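Local coordinates for COPII coat assembly protein SEC16 (Saccharomyces cerevisiae, PDB 3MZK) that helps initiate assembly of the COPII coat that forms transport vesicles at the endoplasmic reticulum and selects their cargo, and also takes part in autophagy, at residues 396-399 with 400-403; 337-340 with 341-345; 282-285 with 286-289; 223-227 with 228-232. One frame throughout, in Å; residues are numbered along the deposited sequence.

Contact 1. Residues 396-399 with 400-403; sequences TINL and TREL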
loop_
_atom_site.group_PDB
_atom_site.type_symbol
_atom_site.label_atom_id
_atom_site.label_comp_id
_atom_site.label_asym_id
_atom_site.label_seq_id
_atom_site.Cartn_x
_atom_site.Cartn_y
_atom_site.Cartn_z
ATOM N N THR B 396 -28.895 23.361 14.807
ATOM C CA THR B 396 -29.916 23.703 13.832
ATOM C C THR B 396 -30.922 24.693 14.404
ATOM O O THR B 396 -31.247 25.695 13.770
ATOM C CB THR B 396 -30.666 22.453 13.361
ATOM O OG1 THR B 396 -29.726 21.473 12.900
ATOM C CG2 THR B 396 -31.634 22.801 12.238
ATOM N N ILE B 397 -31.402 24.401 15.611
ATOM C CA ILE B 397 -32.443 25.191 16.266
ATOM C C ILE B 397 -31.996 26.612 16.580
ATOM O O ILE B 397 -32.728 27.572 16.340
ATOM C CB ILE B 397 -32.901 24.522 17.568
ATOM C CG1 ILE B 397 -33.445 23.120 17.272
ATOM C CG2 ILE B 397 -33.941 25.378 18.266
ATOM C CD1 ILE B 397 -33.490 22.214 18.477
ATOM N N ASN B 398 -30.793 26.734 17.125
ATOM C CA ASN B 398 -30.185 28.032 17.389
ATOM C C ASN B 398 -29.941 28.866 16.135
ATOM O O ASN B 398 -30.313 30.041 16.086
ATOM C CB ASN B 398 -28.880 27.855 18.159
ATOM C CG ASN B 398 -29.110 27.412 19.582
ATOM O OD1 ASN B 398 -30.105 27.780 20.194
ATOM N ND2 ASN B 398 -28.197 26.612 20.117
ATOM N N LEU B 399 -29.315 28.261 15.126
ATOM C CA LEU B 399 -29.069 28.953 13.858
ATOM C C LEU B 399 -30.366 29.478 13.252
ATOM O O LEU B 399 -30.398 30.562 12.674
ATOM C CB LEU B 399 -28.372 28.036 12.851
ATOM C CG LEU B 399 -26.909 27.690 13.116
ATOM C CD1 LEU B 399 -26.471 26.533 12.227
ATOM C CD2 LEU B 399 -26.031 28.906 12.907
ATOM N N THR B 400 -31.434 28.704 13.385
ATOM C CA THR B 400 -32.715 29.108 12.835
ATOM C C THR B 400 -33.209 30.375 13.520
ATOM O O THR B 400 -33.631 31.331 12.866
ATOM C CB THR B 400 -33.767 28.007 12.991
ATOM O OG1 THR B 400 -33.315 26.830 12.316
ATOM C CG2 THR B 400 -35.087 28.452 12.387
ATOM N N ARG B 401 -33.154 30.377 14.843
ATOM C CA ARG B 401 -33.583 31.537 15.608
ATOM C C ARG B 401 -32.736 32.751 15.244
ATOM O O ARG B 401 -33.261 33.803 14.885
ATOM C CB ARG B 401 -33.480 31.244 17.104
ATOM C CG ARG B 401 -33.741 32.442 18.002
ATOM C CD ARG B 401 -33.437 32.094 19.447
ATOM N NE ARG B 401 -32.219 31.297 19.555
ATOM C CZ ARG B 401 -30.993 31.805 19.508
ATOM N NH1 ARG B 401 -30.823 33.114 19.358
ATOM N NH2 ARG B 401 -29.938 31.008 19.610
ATOM N N GLU B 402 -31.421 32.583 15.330
ATOM C CA GLU B 402 -30.485 33.670 15.085
ATOM C C GLU B 402 -30.617 34.195 13.667
ATOM O O GLU B 402 -30.425 35.382 13.408
ATOM C CB GLU B 402 -29.058 33.201 15.350
ATOM C CG GLU B 402 -28.822 32.789 16.791
ATOM C CD GLU B 402 -27.456 32.177 17.008
ATOM O OE1 GLU B 402 -26.829 31.729 16.018
ATOM O OE2 GLU B 402 -27.010 32.143 18.175
ATOM N N LEU B 403 -30.956 33.302 12.751
ATOM C CA LEU B 403 -31.119 33.680 11.362
ATOM C C LEU B 403 -32.390 34.498 11.205
ATOM O O LEU B 403 -32.418 35.468 10.452
ATOM C CB LEU B 403 -31.168 32.436 10.478
ATOM C CG LEU B 403 -31.323 32.677 8.980
ATOM C CD1 LEU B 403 -30.220 33.590 8.472
ATOM C CD2 LEU B 403 -31.330 31.348 8.237
#
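Thr-396, Ile-397, Asn-398 and Leu-399 each accept, at the carbonyl oxygen, the amide four residues on, a regular stretch of helix 394-409 with Glu-402 N bonded to Asn-398 O (2.9 Å). Thr-396 O carries a second load: OG1 of Thr-400 also donates to it over 2.8 Å, hydroxyl and amide arriving from opposite faces of its plane. This i to i+4 hydroxyl-to-carbonyl bond is a familiar helix feature, and threonine suits the exposed place because OG1, beside its own backbone N (chi1 -59°), can return its proton to the helix. Farther round, Asn-398 OD1 has its stronger partner in the backbone of a chain of another protein, to which it is hydrogen-bonded. Arg-401, bent at chi3, adds a long but straight bond from NH2 to OD1 (3.3 Å); the oxygen is in the guanidinium plane, the donor 49° out of the amide's carbonyl plane. NH2 also forms a weak salt bridge with Glu-402 OE2 (3.5 Å), probably helping to fix the arginine's rotation. Thus a polar side of the Sec23-binding region meets the other protein. Behind it, Leu-399 rests on Leu-356, Pro-357 and Ile-360 of helix 356-368, and Leu-403 on Leu-382 of helix 372-387.

Contact 2. Residues 337-340 with 341-345; sequences EIYE and YIFSY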
loop_
_atom_site.group_PDB
_atom_site.type_symbol
_atom_site.label_atom_id
_atom_site.label_comp_id
_atom_site.label_asym_id
_atom_site.label_seq_id
_atom_site.Cartn_x
_atom_site.Cartn_y
_atom_site.Cartn_z
ATOM N N GLU B 337 -15.113 31.713 3.878
ATOM C CA GLU B 337 -16.089 31.396 2.836
ATOM C C GLU B 337 -15.426 31.006 1.516
ATOM O O GLU B 337 -15.905 30.120 0.809
ATOM C CB GLU B 337 -17.083 32.536 2.622
ATOM C CG GLU B 337 -18.153 32.187 1.606
ATOM C CD GLU B 337 -19.328 33.136 1.636
ATOM O OE1 GLU B 337 -19.370 34.009 2.528
ATOM O OE2 GLU B 337 -20.213 33.001 0.764
ATOM N N ILE B 338 -14.322 31.670 1.192
ATOM C CA ILE B 338 -13.541 31.322 0.009
ATOM C C ILE B 338 -12.954 29.915 0.128
ATOM O O ILE B 338 -13.030 29.111 -0.810
ATOM C CB ILE B 338 -12.410 32.338 -0.226
ATOM C CG1 ILE B 338 -13.006 33.692 -0.622
ATOM C CG2 ILE B 338 -11.439 31.825 -1.287
ATOM C CD1 ILE B 338 -11.994 34.808 -0.765
ATOM N N TYR B 339 -12.376 29.621 1.288
ATOM C CA TYR B 339 -11.831 28.299 1.566
ATOM C C TYR B 339 -12.923 27.247 1.418
ATOM O O TYR B 339 -12.669 26.143 0.939
ATOM C CB TYR B 339 -11.235 28.266 2.973
ATOM C CG TYR B 339 -10.419 27.038 3.295
ATOM C CD1 TYR B 339 -9.351 26.657 2.487
ATOM C CD2 TYR B 339 -10.691 26.275 4.428
ATOM C CE1 TYR B 339 -8.587 25.533 2.784
ATOM C CE2 TYR B 339 -9.933 25.152 4.736
ATOM C CZ TYR B 339 -8.882 24.788 3.909
ATOM O OH TYR B 339 -8.128 23.676 4.205
ATOM N N GLU B 340 -14.144 27.593 1.812
ATOM C CA GLU B 340 -15.265 26.670 1.675
ATOM C C GLU B 340 -15.604 26.449 0.207
ATOM O O GLU B 340 -15.814 25.315 -0.231
ATOM C CB GLU B 340 -16.493 27.196 2.412
ATOM C CG GLU B 340 -17.688 26.264 2.363
ATOM C CD GLU B 340 -18.928 26.886 2.970
ATOM O OE1 GLU B 340 -19.231 28.050 2.630
ATOM O OE2 GLU B 340 -19.596 26.220 3.790
ATOM N N TYR B 341 -15.659 27.540 -0.549
ATOM C CA TYR B 341 -15.945 27.461 -1.974
ATOM C C TYR B 341 -14.966 26.521 -2.670
ATOM O O TYR B 341 -15.355 25.743 -3.534
ATOM C CB TYR B 341 -15.896 28.848 -2.611
ATOM C CG TYR B 341 -16.266 28.864 -4.076
ATOM C CD1 TYR B 341 -17.573 28.630 -4.481
ATOM C CD2 TYR B 341 -15.309 29.119 -5.056
ATOM C CE1 TYR B 341 -17.920 28.644 -5.819
ATOM C CE2 TYR B 341 -15.648 29.138 -6.399
ATOM C CZ TYR B 341 -16.956 28.900 -6.772
ATOM O OH TYR B 341 -17.304 28.915 -8.102
ATOM N N ILE B 342 -13.697 26.596 -2.284
ATOM C CA ILE B 342 -12.664 25.756 -2.885
ATOM C C ILE B 342 -12.954 24.267 -2.666
ATOM O O ILE B 342 -12.815 23.455 -3.583
ATOM C CB ILE B 342 -11.267 26.121 -2.345
ATOM C CG1 ILE B 342 -10.861 27.511 -2.837
ATOM C CG2 ILE B 342 -10.241 25.098 -2.776
ATOM C CD1 ILE B 342 -9.624 28.051 -2.167
ATOM N N PHE B 343 -13.369 23.917 -1.452
ATOM C CA PHE B 343 -13.771 22.548 -1.146
ATOM C C PHE B 343 -14.996 22.145 -1.951
ATOM O O PHE B 343 -15.245 20.962 -2.160
ATOM C CB PHE B 343 -14.109 22.404 0.339
ATOM C CG PHE B 343 -12.928 22.115 1.214
ATOM C CD1 PHE B 343 -12.927 21.004 2.044
ATOM C CD2 PHE B 343 -11.824 22.952 1.215
ATOM C CE1 PHE B 343 -11.842 20.727 2.861
ATOM C CE2 PHE B 343 -10.740 22.686 2.028
ATOM C CZ PHE B 343 -10.750 21.569 2.856
ATOM N N SER B 344 -15.772 23.131 -2.387
ATOM C CA SER B 344 -17.067 22.852 -2.999
ATOM C C SER B 344 -16.927 22.223 -4.375
ATOM O O SER B 344 -17.835 21.545 -4.850
ATOM C CB SER B 344 -17.930 24.118 -3.074
ATOM O OG SER B 344 -17.542 24.939 -4.159
ATOM N N TYR B 345 -15.791 22.450 -5.022
ATOM C CA TYR B 345 -15.573 21.850 -6.328
ATOM C C TYR B 345 -15.364 20.342 -6.210
ATOM O O TYR B 345 -15.559 19.602 -7.173
ATOM C CB TYR B 345 -14.456 22.560 -7.095
ATOM C CG TYR B 345 -14.973 23.773 -7.839
ATOM C CD1 TYR B 345 -15.954 23.635 -8.816
ATOM C CD2 TYR B 345 -14.501 25.050 -7.560
ATOM C CE1 TYR B 345 -16.446 24.730 -9.500
ATOM C CE2 TYR B 345 -14.986 26.155 -8.243
ATOM C CZ TYR B 345 -15.961 25.987 -9.211
ATOM O OH TYR B 345 -16.456 27.072 -9.899
#
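Phe-343 leans back one helical turn onto Tyr-339. From CB outward, its first atom lies 3.4 Å from the carbonyl O of Glu-340. With CG placed beside the backbone N (chi1 -86°), the ring swings toward the start of the turn and CD2 comes to 3.3 Å from Tyr-339 O. CE2 then stands over the tyrosine face near its rim, 3.4 Å from Tyr-339 CZ, and CZ of Phe-343 ends 3.6 Å from Tyr-339 OH. The two planes meet at 63° with centroids 4.9 Å apart, an edge-to-face (T-shaped) pair spaced i to i+4 along helix 330-344, one of the helices of the Sec23-binding region. Two aromatic residues suit this spacing, since the face of one can receive the C-H edge of the other. The tyrosine adds a polar tip, its OH bonding to Val-306 O. An alanine in place of Tyr-339 would probably open a gap beneath the phenylalanine edge and leave that carbonyl without its hydroxyl partner. On another side of the helix, Ile-338 CG2 and Ile-342 CD1 meet loosely at 4.3 Å, two branched apolar chains lying against Leu-106 (Ile-342) and Met-84 (Ile-338). Glu-340 instead reaches out to a salt bridge with Lys-359 and a bond from Phe-352 N, while Phe-343 has a second edge-to-face partner in Phe-352.

Contact 3. Residues 282-285 with 286-289; sequences IEFG and IFLT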
loop_
_atom_site.group_PDB
_atom_site.type_symbol
_atom_site.label_atom_id
_atom_site.label_comp_id
_atom_site.label_asym_id
_atom_site.label_seq_id
_atom_site.Cartn_x
_atom_site.Cartn_y
_atom_site.Cartn_z
ATOM N N ILE B 282 0.272 19.283 9.538
ATOM C CA ILE B 282 -0.605 19.311 10.694
ATOM C C ILE B 282 0.188 19.364 12.003
ATOM O O ILE B 282 -0.057 20.224 12.845
ATOM C CB ILE B 282 -1.559 18.125 10.676
ATOM C CG1 ILE B 282 -2.376 18.156 9.383
ATOM C CG2 ILE B 282 -2.460 18.153 11.893
ATOM C CD1 ILE B 282 -3.282 16.963 9.202
ATOM N N GLU B 283 1.146 18.459 12.168
ATOM C CA GLU B 283 2.000 18.470 13.355
ATOM C C GLU B 283 2.645 19.832 13.597
ATOM O O GLU B 283 2.711 20.309 14.729
ATOM C CB GLU B 283 3.083 17.401 13.239
ATOM C CG GLU B 283 2.574 16.004 13.497
ATOM C CD GLU B 283 2.044 15.851 14.900
ATOM O OE1 GLU B 283 2.754 16.258 15.844
ATOM O OE2 GLU B 283 0.916 15.341 15.063
ATOM N N PHE B 284 3.120 20.449 12.523
ATOM C CA PHE B 284 3.804 21.731 12.608
ATOM C C PHE B 284 2.797 22.871 12.781
ATOM O O PHE B 284 3.090 23.882 13.424
ATOM C CB PHE B 284 4.658 21.957 11.356
ATOM C CG PHE B 284 5.648 23.076 11.488
ATOM C CD1 PHE B 284 6.117 23.736 10.369
ATOM C CD2 PHE B 284 6.120 23.459 12.729
ATOM C CE1 PHE B 284 7.033 24.767 10.485
ATOM C CE2 PHE B 284 7.030 24.486 12.852
ATOM C CZ PHE B 284 7.489 25.139 11.727
ATOM N N GLY B 285 1.612 22.703 12.199
ATOM C CA GLY B 285 0.533 23.660 12.369
ATOM C C GLY B 285 -0.014 23.677 13.788
ATOM O O GLY B 285 -0.650 24.642 14.204
ATOM N N ILE B 286 0.231 22.598 14.527
ATOM C CA ILE B 286 -0.153 22.510 15.927
ATOM C C ILE B 286 0.867 23.249 16.775
ATOM O O ILE B 286 0.519 24.107 17.580
ATOM C CB ILE B 286 -0.228 21.048 16.397
ATOM C CG1 ILE B 286 -1.529 20.404 15.918
ATOM C CG2 ILE B 286 -0.124 20.964 17.908
ATOM C CD1 ILE B 286 -1.540 18.907 16.045
ATOM N N PHE B 287 2.134 22.913 16.579
ATOM C CA PHE B 287 3.220 23.585 17.275
ATOM C C PHE B 287 3.064 25.099 17.212
ATOM O O PHE B 287 3.178 25.785 18.226
ATOM C CB PHE B 287 4.562 23.169 16.674
ATOM C CG PHE B 287 5.698 24.076 17.035
ATOM C CD1 PHE B 287 6.344 23.946 18.251
ATOM C CD2 PHE B 287 6.127 25.054 16.154
ATOM C CE1 PHE B 287 7.392 24.779 18.582
ATOM C CE2 PHE B 287 7.174 25.890 16.480
ATOM C CZ PHE B 287 7.808 25.752 17.696
ATOM N N LEU B 288 2.801 25.613 16.015
ATOM C CA LEU B 288 2.690 27.053 15.801
ATOM C C LEU B 288 1.543 27.655 16.599
ATOM O O LEU B 288 1.653 28.765 17.119
ATOM C CB LEU B 288 2.517 27.367 14.312
ATOM C CG LEU B 288 3.761 27.085 13.470
ATOM C CD1 LEU B 288 3.466 27.229 11.978
ATOM C CD2 LEU B 288 4.900 27.996 13.903
ATOM N N THR B 289 0.440 26.919 16.682
ATOM C CA THR B 289 -0.707 27.342 17.471
ATOM C C THR B 289 -0.303 27.563 18.923
ATOM O O THR B 289 -0.527 28.635 19.483
ATOM C CB THR B 289 -1.835 26.309 17.406
ATOM O OG1 THR B 289 -2.322 26.222 16.061
ATOM C CG2 THR B 289 -2.968 26.717 18.312
#
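Phe-284 and Phe-287 run alongside each other in the same direction and touch at their edges, CE2 of Phe-284 3.5 Å from CD2 of Phe-287. The planes differ by 20° and the centroids are 5.8 Å apart, so neither ring covers the other's face: the two broaden one apolar surface. Both are sent out by a first torsion that holds CG anti to the backbone N (chi1 -166° and 163°). CG of Leu-288 joins them at 4.2 Å from Phe-284 CE2, and on another side CD1 of Ile-286 meets CG2 of Ile-282 at 4.3 Å. Behind these side chains the helix holds their spacing: Phe-287 N bonds to Glu-283 O (3.2 Å) and Leu-288 N to Phe-284 O (3.1 Å). At Thr-289, OG1 donates to Gly-285 O over 3.0 Å in the carbonyl plane. A valine at Thr-289 would keep the bulk but is likely to leave the Gly-285 carbonyl without its hydroxyl donor. This is buried helix 275-290 of the helical Sec23-binding region, where large apolar side chains suit the space between helices: Phe-287 sets its ring edge-to-face with Phe-238 of helix 231-240 and reaches helix 242-250, whereas Phe-284 and Leu-288 press on Leu-300 of helix 294-303.

Contact 4. Residues 223-227 with 228-232; sequences IFQVF and VGNSK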
loop_
_atom_site.group_PDB
_atom_site.type_symbol
_atom_site.label_atom_id
_atom_site.label_comp_id
_atom_site.label_asym_id
_atom_site.label_seq_id
_atom_site.Cartn_x
_atom_site.Cartn_y
_atom_site.Cartn_z
ATOM N N ILE B 223 14.081 18.182 7.289
ATOM C CA ILE B 223 13.806 17.768 5.914
ATOM C C ILE B 223 13.901 16.256 5.735
ATOM O O ILE B 223 13.048 15.645 5.092
ATOM C CB ILE B 223 14.772 18.432 4.922
ATOM C CG1 ILE B 223 14.601 19.949 4.957
ATOM C CG2 ILE B 223 14.517 17.924 3.523
ATOM C CD1 ILE B 223 15.502 20.684 4.005
ATOM N N PHE B 224 14.942 15.659 6.306
ATOM C CA PHE B 224 15.148 14.218 6.192
ATOM C C PHE B 224 14.162 13.429 7.047
ATOM O O PHE B 224 13.804 12.303 6.707
ATOM C CB PHE B 224 16.593 13.846 6.544
ATOM C CG PHE B 224 17.606 14.407 5.593
ATOM C CD1 PHE B 224 17.397 14.345 4.222
ATOM C CD2 PHE B 224 18.757 15.018 6.063
ATOM C CE1 PHE B 224 18.323 14.872 3.340
ATOM C CE2 PHE B 224 19.689 15.548 5.183
ATOM C CZ PHE B 224 19.470 15.474 3.821
ATOM N N GLN B 225 13.723 14.018 8.154
ATOM C CA GLN B 225 12.740 13.365 9.013
ATOM C C GLN B 225 11.387 13.291 8.328
ATOM O O GLN B 225 10.708 12.268 8.384
ATOM C CB GLN B 225 12.596 14.103 10.343
ATOM C CG GLN B 225 13.797 13.987 11.252
ATOM C CD GLN B 225 14.199 12.549 11.486
ATOM O OE1 GLN B 225 13.361 11.649 11.472
ATOM N NE2 GLN B 225 15.490 12.323 11.689
ATOM N N VAL B 226 11.001 14.383 7.678
ATOM C CA VAL B 226 9.686 14.481 7.059
ATOM C C VAL B 226 9.477 13.401 6.003
ATOM O O VAL B 226 8.441 12.736 5.981
ATOM C CB VAL B 226 9.459 15.875 6.427
ATOM C CG1 VAL B 226 8.198 15.883 5.569
ATOM C CG2 VAL B 226 9.398 16.950 7.509
ATOM N N PHE B 227 10.466 13.219 5.135
ATOM C CA PHE B 227 10.324 12.279 4.033
ATOM C C PHE B 227 10.660 10.850 4.445
ATOM O O PHE B 227 10.987 10.009 3.616
ATOM C CB PHE B 227 11.165 12.728 2.844
ATOM C CG PHE B 227 10.698 14.012 2.228
ATOM C CD1 PHE B 227 9.665 14.016 1.303
ATOM C CD2 PHE B 227 11.287 15.215 2.573
ATOM C CE1 PHE B 227 9.231 15.196 0.732
ATOM C CE2 PHE B 227 10.858 16.403 2.005
ATOM C CZ PHE B 227 9.826 16.392 1.084
ATOM N N VAL B 228 10.568 10.583 5.740
ATOM C CA VAL B 228 10.784 9.244 6.266
ATOM C C VAL B 228 9.589 8.827 7.120
ATOM O O VAL B 228 9.370 7.640 7.371
ATOM C CB VAL B 228 12.093 9.173 7.077
ATOM C CG1 VAL B 228 12.043 8.059 8.101
ATOM C CG2 VAL B 228 13.276 8.995 6.138
ATOM N N GLY B 229 8.808 9.816 7.546
ATOM C CA GLY B 229 7.613 9.571 8.331
ATOM C C GLY B 229 7.783 9.948 9.789
ATOM O O GLY B 229 6.936 9.634 10.626
ATOM N N ASN B 230 8.881 10.629 10.094
ATOM C CA ASN B 230 9.177 11.018 11.464
ATOM C C ASN B 230 8.908 12.490 11.736
ATOM O O ASN B 230 9.508 13.077 12.635
ATOM C CB ASN B 230 10.626 10.688 11.815
ATOM C CG ASN B 230 10.846 9.215 12.059
ATOM O OD1 ASN B 230 10.003 8.539 12.650
ATOM N ND2 ASN B 230 11.987 8.706 11.608
ATOM N N SER B 231 8.010 13.088 10.962
ATOM C CA SER B 231 7.645 14.481 11.188
ATOM C C SER B 231 7.074 14.674 12.593
ATOM O O SER B 231 7.360 15.671 13.253
ATOM C CB SER B 231 6.672 14.982 10.118
ATOM O OG SER B 231 5.573 14.105 9.978
ATOM N N LYS B 232 6.280 13.712 13.055
ATOM C CA LYS B 232 5.747 13.764 14.411
ATOM C C LYS B 232 6.890 13.844 15.412
ATOM O O LYS B 232 6.945 14.754 16.230
ATOM C CB LYS B 232 4.878 12.541 14.702
HETATM O O HOH W 1 5.757 12.485 7.902
#
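A Schellman motif ends helix 214-226 here, and Gln-225 and Asn-230 mark its two ends. Asn-230 N donates to Gln-225 O (3.0 Å), the six-to-one bond of the motif, and inside it Gly-229 N bonds weakly to Val-226 O (3.3 Å). Gln-225 O is gripped further by Val-228 N at 3.1 Å, which stands well above the carbonyl plane, on the opposite face from Asn-230 N. Gly-229 turns the chain with a positive phi of 107°; there a side chain would be jammed against the preceding carbonyl, so glycine fits the place. The residues at the two ends of a Schellman motif often make an apolar contact, but here two amides meet. Asn-230 ND2 is held chiefly by Lys-191 O, so the asparagine ties the turn to helix 191-203. The Gln-225 chain, bent at chi2 (-53°), brings OE1 round to ND2 as well, but that bond is weak (3.3 Å) and its exact placement doubtful. Val-228, compact and branched, lays CG2 3.4 Å from Phe-224 O at the last turn of the helix and packs on Trp-194. Across the turn a water joins Ser-231 OG (2.6 Å) and, weakly, Val-226 O (3.3 Å). Phe-224 packs on Leu-184 and Phe-227 on Leu-188 of the second subunit, another copy of this protein. Helix 231-240 starts straight after Asn-230, so the arrangement is that of a tight helix-to-helix turn closed by a Schellman motif, as in helical-repeat folds.

From the N terminus the order is contact 4, contact 3, contact 2, contact 1; none nests in or crosses another. Contact 4 closes the short turn between helices 214-226 and 231-240, beside the second subunit; the others lie inside single helices. Contact 3, with its centre about 15 Å from that of contact 4, is the only one to touch it, through Glu-283 and Lys-232, and ties together helices 231-240, 242-250 and 294-303. Contact 2, about 23 Å from contact 3 between centres, brings in helices 77-94 and 101-111. Contact 1 packs on helices 356-368 and 372-387, across the chain's centre from contact 4 (about 45 Å between centres), where another protein chain docks.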